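Local coordinates for protein isochorismatase hydrolase (Alkaliphilus metalliredigens, PDB 3HB7) that probably acts as a hydrolase of the isochorismatase family, with a substrate that is not known, at residues Leu55-Arg63 with Pro91-Arg102; Met15-Pro25 with Ala76-Pro87. All blocks are in the same frame, centred on the assembly; numbering follows the deposited sequence.

Interaction 1: Leu55-Arg63 with Pro91-Arg102; sequences LVHIQEAHR and PQEDEYIVQKRR
Strands 55-60 and 96-100 pair in parallel at one margin of the central sheet, with His57 opposite Ile97 and Ile58 opposite Val98. The backbone ladder starts where His57 N donates to Tyr96 O and His57 O receives Val98 N; Gln59 repeats the pattern with Val98 O and Lys100 N, and Ala61 N closes it on Lys100 O at 2.8 Å. At the entrance to strand 96-100, the His57 ring is held on two sides. Its NE2 donates to Glu95 OE1 at 3.0 Å, a bent bond (147° at the hydrogen) that meets the oxygen from above the carboxylate plane. Over one face lies Pro91, whose CB sits 3.6 Å from the ring centroid in a CH-pi contact. With CG anti to the carbonyl carbon (chi1 -46°), the ring end leans across to Glu95 and Pro91. Glu95 OE1 also forms a salt bridge with Arg46, so a charged partner and the imidazole share one oxygen. Leu55 CD1 rests 3.5 Å from the other oxygen, Glu95 OE2. On the face that carries Ile58 and Val98, Ile58 CG1 meets Val98 CB at 4.1 Å, while Ile58 CG2 touches Lys100 CE, the two side chains crossing near a right angle. The lysine chain bends at its end (chi4 87°) and puts NZ in a salt bridge with Asp14. The 4.1 Å separation of Lys100 NZ from Glu60 OE2 is too long for another, but a water accepts from NZ and donates to both Glu60 OE2 and Arg102 O. Within the chain, strand 96-100 edges a six-stranded parallel sheet of order 3-2-1-4-5-6, consistent with the alpha/beta fold of the isochorismatase family.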
loop_
_atom_site.group_PDB
_atom_site.type_symbol
_atom_site.label_atom_id
_atom_site.label_comp_id
_atom_site.label_asym_id
_atom_site.label_seq_id
_atom_site.Cartn_x
_atom_site.Cartn_y
_atom_site.Cartn_z
ATOM N N LEU E 55 -51.865 -10.381 -2.599
ATOM C CA LEU E 55 -50.858 -9.364 -2.541
ATOM C C LEU E 55 -50.880 -8.768 -1.153
ATOM O O LEU E 55 -51.925 -8.415 -0.666
ATOM C CB LEU E 55 -51.179 -8.267 -3.524
ATOM C CG LEU E 55 -50.717 -8.398 -4.954
ATOM C CD1 LEU E 55 -50.677 -7.046 -5.591
ATOM C CD2 LEU E 55 -49.393 -9.050 -5.003
ATOM N N VAL E 56 -49.717 -8.687 -0.523
ATOM C CA VAL E 56 -49.545 -8.076 0.776
ATOM C C VAL E 56 -48.511 -6.987 0.655
ATOM O O VAL E 56 -47.444 -7.214 0.178
ATOM C CB VAL E 56 -49.073 -9.099 1.771
ATOM C CG1 VAL E 56 -49.072 -8.554 3.139
ATOM C CG2 VAL E 56 -49.899 -10.296 1.699
ATOM N N HIS E 57 -48.830 -5.792 1.090
ATOM C CA HIS E 57 -47.897 -4.694 0.971
ATOM C C HIS E 57 -47.332 -4.307 2.320
ATOM O O HIS E 57 -48.053 -4.050 3.253
ATOM C CB HIS E 57 -48.553 -3.475 0.345
ATOM C CG HIS E 57 -49.372 -3.776 -0.865
ATOM N ND1 HIS E 57 -48.926 -3.540 -2.141
ATOM C CD2 HIS E 57 -50.618 -4.275 -0.992
ATOM C CE1 HIS E 57 -49.848 -3.908 -2.999
ATOM N NE2 HIS E 57 -50.884 -4.358 -2.327
ATOM N N ILE E 58 -46.021 -4.279 2.404
ATOM C CA ILE E 58 -45.362 -4.045 3.650
ATOM C C ILE E 58 -44.579 -2.770 3.629
ATOM O O ILE E 58 -43.734 -2.571 2.802
ATOM C CB ILE E 58 -44.497 -5.220 3.987
ATOM C CG1 ILE E 58 -45.380 -6.439 4.058
ATOM C CG2 ILE E 58 -43.844 -5.021 5.306
ATOM C CD1 ILE E 58 -44.681 -7.664 4.008
ATOM N N GLN E 59 -44.881 -1.899 4.562
ATOM C CA GLN E 59 -44.245 -0.620 4.633
ATOM C C GLN E 59 -43.620 -0.360 5.978
ATOM O O GLN E 59 -44.227 -0.548 6.989
ATOM C CB GLN E 59 -45.244 0.481 4.317
ATOM C CG GLN E 59 -46.172 0.776 5.420
ATOM C CD GLN E 59 -47.249 1.740 5.073
ATOM O OE1 GLN E 59 -46.998 2.720 4.430
ATOM N NE2 GLN E 59 -48.449 1.450 5.462
ATOM N N GLU E 60 -42.394 0.114 5.951
ATOM C CA GLU E 60 -41.706 0.555 7.134
ATOM C C GLU E 60 -42.376 1.803 7.608
ATOM O O GLU E 60 -42.631 2.682 6.834
ATOM C CB GLU E 60 -40.262 0.849 6.792
ATOM C CG GLU E 60 -39.462 1.447 7.888
ATOM C CD GLU E 60 -37.998 1.541 7.547
ATOM O OE1 GLU E 60 -37.480 2.641 7.468
ATOM O OE2 GLU E 60 -37.366 0.513 7.343
ATOM N N ALA E 61 -42.692 1.840 8.888
ATOM C CA ALA E 61 -43.378 2.942 9.503
ATOM C C ALA E 61 -42.912 3.234 10.919
ATOM O O ALA E 61 -43.588 2.919 11.844
ATOM C CB ALA E 61 -44.842 2.687 9.486
ATOM N N HIS E 62 -41.772 3.859 11.075
ATOM C CA HIS E 62 -41.209 4.066 12.386
ATOM C C HIS E 62 -41.967 5.101 13.152
ATOM O O HIS E 62 -42.653 5.893 12.585
ATOM C CB HIS E 62 -39.761 4.492 12.276
ATOM C CG HIS E 62 -38.847 3.397 11.860
ATOM N ND1 HIS E 62 -38.201 2.591 12.758
ATOM C CD2 HIS E 62 -38.480 2.963 10.642
ATOM C CE1 HIS E 62 -37.473 1.709 12.115
ATOM N NE2 HIS E 62 -37.624 1.914 10.827
ATOM N N ARG E 63 -41.809 5.091 14.459
ATOM C CA ARG E 63 -42.322 6.127 15.321
ATOM C C ARG E 63 -41.577 7.404 15.099
ATOM O O ARG E 63 -40.397 7.387 14.916
ATOM C CB ARG E 63 -42.041 5.766 16.743
ATOM C CG ARG E 63 -42.626 4.530 17.199
ATOM C CD ARG E 63 -43.088 4.714 18.583
ATOM N NE ARG E 63 -42.129 4.215 19.524
ATOM C CZ ARG E 63 -41.859 4.801 20.669
ATOM N NH1 ARG E 63 -42.479 5.904 21.003
ATOM N NH2 ARG E 63 -40.972 4.286 21.477
ATOM N N PRO E 91 -51.337 -0.093 -3.401
ATOM C CA PRO E 91 -52.213 -1.194 -3.078
ATOM C C PRO E 91 -53.606 -0.942 -3.560
ATOM O O PRO E 91 -54.046 0.175 -3.638
ATOM C CB PRO E 91 -52.216 -1.188 -1.559
ATOM C CG PRO E 91 -51.108 -0.410 -1.184
ATOM C CD PRO E 91 -50.950 0.618 -2.190
ATOM N N GLN E 92 -54.317 -2.005 -3.841
ATOM C CA GLN E 92 -55.657 -1.844 -4.310
ATOM C C GLN E 92 -56.671 -2.314 -3.319
ATOM O O GLN E 92 -56.689 -3.460 -2.958
ATOM C CB GLN E 92 -55.833 -2.677 -5.567
ATOM C CG GLN E 92 -56.465 -1.944 -6.678
ATOM C CD GLN E 92 -56.025 -2.458 -7.993
ATOM O OE1 GLN E 92 -56.351 -3.559 -8.361
ATOM N NE2 GLN E 92 -55.269 -1.668 -8.707
ATOM N N GLU E 93 -57.546 -1.442 -2.878
ATOM C CA GLU E 93 -58.773 -1.955 -2.356
ATOM C C GLU E 93 -58.548 -2.888 -1.215
ATOM O O GLU E 93 -58.153 -2.502 -0.153
ATOM C CB GLU E 93 -59.516 -2.707 -3.448
ATOM N N ASP E 94 -58.858 -4.137 -1.487
ATOM C CA ASP E 94 -58.820 -5.235 -0.554
ATOM C C ASP E 94 -57.465 -5.702 -0.053
ATOM O O ASP E 94 -57.385 -6.359 0.949
ATOM C CB ASP E 94 -59.542 -6.415 -1.165
ATOM C CG ASP E 94 -60.470 -7.077 -0.204
ATOM O OD1 ASP E 94 -60.244 -8.257 0.077
ATOM O OD2 ASP E 94 -61.419 -6.427 0.258
ATOM N N GLU E 95 -56.412 -5.416 -0.777
ATOM C CA GLU E 95 -55.137 -6.001 -0.471
ATOM C C GLU E 95 -54.573 -5.579 0.880
ATOM O O GLU E 95 -54.550 -4.417 1.226
ATOM C CB GLU E 95 -54.184 -5.688 -1.595
ATOM C CG GLU E 95 -54.834 -5.838 -2.914
ATOM C CD GLU E 95 -53.997 -5.361 -4.041
ATOM O OE1 GLU E 95 -53.382 -4.305 -3.931
ATOM O OE2 GLU E 95 -53.966 -6.048 -5.051
ATOM N N TYR E 96 -54.140 -6.565 1.643
ATOM C CA TYR E 96 -53.668 -6.350 2.997
ATOM C C TYR E 96 -52.414 -5.518 3.096
ATOM O O TYR E 96 -51.538 -5.596 2.275
ATOM C CB TYR E 96 -53.473 -7.672 3.722
ATOM C CG TYR E 96 -53.599 -7.520 5.198
ATOM C CD1 TYR E 96 -54.761 -7.061 5.745
ATOM C CD2 TYR E 96 -52.549 -7.800 6.049
ATOM C CE1 TYR E 96 -54.895 -6.897 7.058
ATOM C CE2 TYR E 96 -52.683 -7.650 7.382
ATOM C CZ TYR E 96 -53.868 -7.187 7.887
ATOM O OH TYR E 96 -54.082 -6.988 9.211
ATOM N N ILE E 97 -52.357 -4.714 4.131
ATOM C CA ILE E 97 -51.210 -3.899 4.397
ATOM C C ILE E 97 -50.628 -4.200 5.766
ATOM O O ILE E 97 -51.347 -4.324 6.713
ATOM C CB ILE E 97 -51.557 -2.433 4.261
ATOM C CG1 ILE E 97 -52.063 -2.175 2.856
ATOM C CG2 ILE E 97 -50.370 -1.571 4.517
ATOM C CD1 ILE E 97 -52.531 -0.819 2.640
ATOM N N VAL E 98 -49.315 -4.325 5.844
ATOM C CA VAL E 98 -48.643 -4.485 7.103
ATOM C C VAL E 98 -47.654 -3.379 7.332
ATOM O O VAL E 98 -46.869 -3.070 6.489
ATOM C CB VAL E 98 -47.897 -5.785 7.176
ATOM C CG1 VAL E 98 -47.394 -6.021 8.561
ATOM C CG2 VAL E 98 -48.745 -6.885 6.761
ATOM N N GLN E 99 -47.685 -2.806 8.514
ATOM C CA GLN E 99 -46.709 -1.824 8.893
ATOM C C GLN E 99 -45.726 -2.365 9.891
ATOM O O GLN E 99 -46.094 -2.933 10.868
ATOM C CB GLN E 99 -47.384 -0.613 9.454
ATOM C CG GLN E 99 -48.372 -0.046 8.521
ATOM C CD GLN E 99 -49.646 0.304 9.184
ATOM O OE1 GLN E 99 -49.895 1.462 9.446
ATOM N NE2 GLN E 99 -50.463 -0.682 9.474
ATOM N N LYS E 100 -44.457 -2.161 9.606
ATOM C CA LYS E 100 -43.376 -2.698 10.392
ATOM C C LYS E 100 -42.432 -1.602 10.828
ATOM O O LYS E 100 -42.262 -0.651 10.131
ATOM C CB LYS E 100 -42.642 -3.761 9.590
ATOM C CG LYS E 100 -41.879 -3.240 8.451
ATOM C CD LYS E 100 -41.058 -4.277 7.823
ATOM C CE LYS E 100 -40.443 -3.798 6.558
ATOM N NZ LYS E 100 -39.168 -3.096 6.662
ATOM N N ARG E 101 -41.880 -1.731 12.022
ATOM C CA ARG E 101 -40.878 -0.823 12.572
ATOM C C ARG E 101 -39.452 -1.386 12.637
ATOM O O ARG E 101 -38.581 -0.727 13.107
ATOM C CB ARG E 101 -41.290 -0.359 13.966
ATOM C CG ARG E 101 -42.640 0.277 14.073
ATOM C CD ARG E 101 -43.153 0.431 15.501
ATOM N NE ARG E 101 -42.105 0.887 16.377
ATOM C CZ ARG E 101 -42.073 0.733 17.674
ATOM N NH1 ARG E 101 -43.043 0.142 18.305
ATOM N NH2 ARG E 101 -41.041 1.176 18.335
ATOM N N ARG E 102 -39.248 -2.605 12.185
ATOM C CA ARG E 102 -37.963 -3.285 12.214
ATOM C C ARG E 102 -37.757 -3.975 10.883
ATOM O O ARG E 102 -38.520 -3.792 9.995
ATOM C CB ARG E 102 -37.824 -4.272 13.373
ATOM C CG ARG E 102 -37.701 -3.661 14.738
ATOM C CD ARG E 102 -36.468 -2.832 14.885
ATOM N NE ARG E 102 -36.352 -2.234 16.192
ATOM C CZ ARG E 102 -36.859 -1.073 16.523
ATOM N NH1 ARG E 102 -37.526 -0.365 15.650
ATOM N NH2 ARG E 102 -36.715 -0.637 17.735
HETATM O O HOH W 1 -38.962 -1.330 9.094
#

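Interaction 2: Met15-Pro25 with Ala76-Pro87; sequences MLNDFVGEKAP and AVKGTWGSDFIP
Two irregular loops run against each other here, and their backbones meet at a single bridge between Leu16 and Phe85, CA to CA 4.3 Å. Asn17 N donates to Asp84 O at 2.9 Å, almost in line with the carbonyl, and Asp18 N reaches Gly82 O at 3.1 Å, in the carbonyl plane on a lone pair. A weak bond from Ile86 N to Met15 O adds a third tie. Asn17 is the residue most covered by the other loop. With CG anti to the carbonyl carbon (chi1 -75°), its CB lies over the six-membered ring of Trp81, 3.4 Å from the centroid, and the amide spreads over the same indole face, the two planes 26° apart. From there Asn17 ND2 donates to Trp81 O at 2.9 Å; Asp84 N reaches that carbonyl from the opposite face of its plane. Asn17 OD1 turns to Ile86 instead, with Ile86 CG2 at 3.3 Å. An alanine here would keep the CB over the indole but is likely to leave Trp81 O with one donor fewer and a gap between the ring and Ile86. Beside this, the carboxylate of Asp18 lies close against Gly82, Asp18 OD2 being 3.1 Å from Gly82 CA, where a side chain on the glycine would collide with that oxygen. Leu16 and Phe85 run side by side, CD2 of the leucine against CD1 of the ring, and Ala76 CB fills in near Phe19 CZ. Ser83 OG hydrogen-bonds Glu60 O on strand 53-60. The buried amide of Asn17 spends an N-H on a main-chain carbonyl while its CB and ND2 lie over the indole face, so this side chain ties the loops by a neutral hydrogen bond and van der Waals contact, alongside the backbone bonds.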
loop_
_atom_site.group_PDB
_atom_site.type_symbol
_atom_site.label_atom_id
_atom_site.label_comp_id
_atom_site.label_asym_id
_atom_site.label_seq_id
_atom_site.Cartn_x
_atom_site.Cartn_y
_atom_site.Cartn_z
HETATM N N MSE E 15 -41.555 -0.721 -1.144
HETATM C CA MSE E 15 -41.473 0.063 -2.337
HETATM C C MSE E 15 -42.186 1.336 -2.022
HETATM O O MSE E 15 -43.328 1.498 -2.330
HETATM C CB MSE E 15 -42.145 -0.661 -3.475
HETATM C CG MSE E 15 -41.508 -2.003 -3.822
HETATM SE SE MSE E 15 -39.721 -1.984 -4.414
HETATM C CE MSE E 15 -40.000 -1.119 -6.063
ATOM N N LEU E 16 -41.460 2.243 -1.401
ATOM C CA LEU E 16 -41.989 3.428 -0.781
ATOM C C LEU E 16 -41.373 4.697 -1.324
ATOM O O LEU E 16 -40.364 4.668 -1.960
ATOM C CB LEU E 16 -41.760 3.381 0.713
ATOM C CG LEU E 16 -42.014 2.103 1.471
ATOM C CD1 LEU E 16 -41.688 2.306 2.924
ATOM C CD2 LEU E 16 -43.417 1.715 1.320
ATOM N N ASN E 17 -42.017 5.811 -1.040
ATOM C CA ASN E 17 -41.687 7.082 -1.623
ATOM C C ASN E 17 -40.298 7.479 -1.240
ATOM O O ASN E 17 -39.583 8.066 -2.025
ATOM C CB ASN E 17 -42.704 8.153 -1.243
ATOM C CG ASN E 17 -43.999 8.014 -1.988
ATOM O OD1 ASN E 17 -44.072 7.374 -3.000
ATOM N ND2 ASN E 17 -45.033 8.595 -1.462
ATOM N N ASP E 18 -39.929 7.168 -0.012
ATOM C CA ASP E 18 -38.605 7.452 0.495
ATOM C C ASP E 18 -37.485 6.705 -0.180
ATOM O O ASP E 18 -36.398 7.197 -0.281
ATOM C CB ASP E 18 -38.541 7.210 1.980
ATOM C CG ASP E 18 -38.855 8.426 2.763
ATOM O OD1 ASP E 18 -38.756 9.501 2.209
ATOM O OD2 ASP E 18 -39.201 8.324 3.933
ATOM N N PHE E 19 -37.733 5.474 -0.565
ATOM C CA PHE E 19 -36.671 4.645 -1.064
ATOM C C PHE E 19 -36.640 4.434 -2.551
ATOM O O PHE E 19 -35.627 4.049 -3.088
ATOM C CB PHE E 19 -36.716 3.280 -0.401
ATOM C CG PHE E 19 -36.820 3.328 1.070
ATOM C CD1 PHE E 19 -35.975 4.090 1.802
ATOM C CD2 PHE E 19 -37.771 2.603 1.718
ATOM C CE1 PHE E 19 -36.073 4.118 3.131
ATOM C CE2 PHE E 19 -37.867 2.644 3.043
ATOM C CZ PHE E 19 -37.020 3.401 3.749
ATOM N N VAL E 20 -37.758 4.631 -3.216
ATOM C CA VAL E 20 -37.815 4.300 -4.622
ATOM C C VAL E 20 -37.913 5.521 -5.479
ATOM O O VAL E 20 -38.747 6.373 -5.268
ATOM C CB VAL E 20 -38.966 3.377 -4.954
ATOM C CG1 VAL E 20 -38.778 2.782 -6.295
ATOM C CG2 VAL E 20 -39.060 2.312 -3.954
ATOM N N GLY E 21 -37.045 5.565 -6.472
ATOM C CA GLY E 21 -37.015 6.639 -7.432
ATOM C C GLY E 21 -35.834 7.563 -7.380
ATOM O O GLY E 21 -35.182 7.741 -6.374
ATOM N N GLU E 22 -35.586 8.193 -8.504
ATOM C CA GLU E 22 -34.403 8.982 -8.687
ATOM C C GLU E 22 -34.356 10.103 -7.696
ATOM O O GLU E 22 -33.309 10.423 -7.190
ATOM C CB GLU E 22 -34.368 9.533 -10.096
ATOM N N LYS E 23 -35.494 10.684 -7.398
ATOM C CA LYS E 23 -35.520 11.795 -6.478
ATOM C C LYS E 23 -35.858 11.429 -5.034
ATOM O O LYS E 23 -36.038 12.297 -4.209
ATOM C CB LYS E 23 -36.446 12.882 -6.998
ATOM N N ALA E 24 -35.938 10.142 -4.737
ATOM C CA ALA E 24 -36.229 9.706 -3.381
ATOM C C ALA E 24 -35.116 10.076 -2.437
ATOM O O ALA E 24 -33.965 9.922 -2.752
ATOM C CB ALA E 24 -36.464 8.228 -3.351
ATOM N N PRO E 25 -35.492 10.557 -1.270
ATOM C CA PRO E 25 -34.571 11.083 -0.279
ATOM C C PRO E 25 -33.605 10.044 0.232
ATOM O O PRO E 25 -32.467 10.362 0.478
ATOM C CB PRO E 25 -35.493 11.502 0.851
ATOM C CG PRO E 25 -36.776 11.622 0.274
ATOM C CD PRO E 25 -36.879 10.684 -0.830
ATOM N N ALA E 76 -38.152 5.754 7.093
ATOM C CA ALA E 76 -39.491 6.192 6.826
ATOM C C ALA E 76 -40.354 6.269 8.071
ATOM O O ALA E 76 -40.401 5.351 8.849
ATOM C CB ALA E 76 -40.105 5.280 5.850
ATOM N N VAL E 77 -41.069 7.360 8.231
ATOM C CA VAL E 77 -41.818 7.599 9.430
ATOM C C VAL E 77 -43.290 7.431 9.248
ATOM O O VAL E 77 -43.831 7.808 8.252
ATOM C CB VAL E 77 -41.629 8.992 9.888
ATOM C CG1 VAL E 77 -42.462 9.234 11.088
ATOM C CG2 VAL E 77 -40.216 9.227 10.169
ATOM N N LYS E 78 -43.949 6.893 10.253
ATOM C CA LYS E 78 -45.348 6.592 10.148
ATOM C C LYS E 78 -46.146 7.848 9.871
ATOM O O LYS E 78 -45.947 8.859 10.490
ATOM C CB LYS E 78 -45.820 5.956 11.447
ATOM C CG LYS E 78 -47.297 5.768 11.550
ATOM C CD LYS E 78 -47.646 4.706 12.548
ATOM C CE LYS E 78 -49.146 4.594 12.774
ATOM N NZ LYS E 78 -49.577 5.190 14.064
ATOM N N GLY E 79 -47.055 7.760 8.918
ATOM C CA GLY E 79 -47.941 8.851 8.587
ATOM C C GLY E 79 -47.404 9.911 7.651
ATOM O O GLY E 79 -48.074 10.868 7.371
ATOM N N THR E 80 -46.188 9.729 7.183
ATOM C CA THR E 80 -45.552 10.668 6.311
ATOM C C THR E 80 -45.574 10.176 4.890
ATOM O O THR E 80 -45.843 9.030 4.640
ATOM C CB THR E 80 -44.123 10.949 6.714
ATOM O OG1 THR E 80 -43.303 9.840 6.373
ATOM C CG2 THR E 80 -44.037 11.206 8.162
ATOM N N TRP E 81 -45.266 11.074 3.972
ATOM C CA TRP E 81 -45.247 10.788 2.561
ATOM C C TRP E 81 -44.199 9.738 2.240
ATOM O O TRP E 81 -44.394 8.896 1.401
ATOM C CB TRP E 81 -44.986 12.083 1.773
ATOM C CG TRP E 81 -44.782 11.875 0.323
ATOM C CD1 TRP E 81 -45.737 11.761 -0.605
ATOM C CD2 TRP E 81 -43.543 11.732 -0.361
ATOM N NE1 TRP E 81 -45.193 11.563 -1.823
ATOM C CE2 TRP E 81 -43.838 11.537 -1.700
ATOM C CE3 TRP E 81 -42.220 11.744 0.033
ATOM C CZ2 TRP E 81 -42.869 11.356 -2.649
ATOM C CZ3 TRP E 81 -41.263 11.567 -0.906
ATOM C CH2 TRP E 81 -41.586 11.375 -2.232
ATOM N N GLY E 82 -43.082 9.799 2.929
ATOM C CA GLY E 82 -41.994 8.881 2.683
ATOM C C GLY E 82 -42.368 7.452 2.944
ATOM O O GLY E 82 -41.936 6.569 2.256
ATOM N N SER E 83 -43.192 7.251 3.954
ATOM C CA SER E 83 -43.694 5.944 4.326
ATOM C C SER E 83 -44.583 5.304 3.300
ATOM O O SER E 83 -44.666 4.108 3.224
ATOM C CB SER E 83 -44.409 6.010 5.657
ATOM O OG SER E 83 -44.350 4.782 6.307
ATOM N N ASP E 84 -45.272 6.126 2.526
ATOM C CA ASP E 84 -46.285 5.646 1.596
ATOM C C ASP E 84 -45.766 4.936 0.386
ATOM O O ASP E 84 -44.669 5.153 -0.041
ATOM C CB ASP E 84 -47.211 6.770 1.168
ATOM C CG ASP E 84 -48.640 6.327 1.069
ATOM O OD1 ASP E 84 -48.986 5.314 1.678
ATOM O OD2 ASP E 84 -49.424 6.984 0.385
ATOM N N PHE E 85 -46.593 4.074 -0.159
ATOM C CA PHE E 85 -46.247 3.357 -1.352
ATOM C C PHE E 85 -46.142 4.306 -2.532
ATOM O O PHE E 85 -46.807 5.308 -2.594
ATOM C CB PHE E 85 -47.239 2.235 -1.597
ATOM C CG PHE E 85 -47.417 1.346 -0.423
ATOM C CD1 PHE E 85 -46.553 0.338 -0.179
ATOM C CD2 PHE E 85 -48.424 1.556 0.461
ATOM C CE1 PHE E 85 -46.699 -0.437 0.909
ATOM C CE2 PHE E 85 -48.561 0.780 1.538
ATOM C CZ PHE E 85 -47.701 -0.213 1.758
ATOM N N ILE E 86 -45.254 3.999 -3.445
ATOM C CA ILE E 86 -45.175 4.748 -4.651
ATOM C C ILE E 86 -46.394 4.391 -5.455
ATOM O O ILE E 86 -46.870 3.283 -5.399
ATOM C CB ILE E 86 -43.922 4.414 -5.405
ATOM C CG1 ILE E 86 -43.834 2.924 -5.605
ATOM C CG2 ILE E 86 -42.749 4.893 -4.653
ATOM C CD1 ILE E 86 -42.870 2.537 -6.601
ATOM N N PRO E 87 -46.873 5.334 -6.233
ATOM C CA PRO E 87 -48.117 5.197 -6.961
ATOM C C PRO E 87 -48.062 4.048 -7.899
ATOM O O PRO E 87 -49.032 3.362 -8.046
ATOM C CB PRO E 87 -48.165 6.475 -7.753
ATOM C CG PRO E 87 -47.499 7.434 -6.908
ATOM C CD PRO E 87 -46.414 6.723 -6.209
#

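Overall arrangement
From the N terminus, strand 8-13 runs into the loop 15-25, the first half of interaction 2. The chain then passes through helices 29-32 and 35-47 to strand 53-60, where 55-63 begins interaction 1. Next comes 76-87, which returns to 15-25 and closes interaction 2, before 91-102 closes interaction 1 by adding strand 96-100 outside strand 53-60. The segments therefore alternate, and the two closures cross. They also touch directly: His62 N and O probably pair with Ala76 O and Lys78 N. Together they tie the margin of the parallel sheet to the pair of loops beyond the C-terminal ends of strands 8-13 and 53-60.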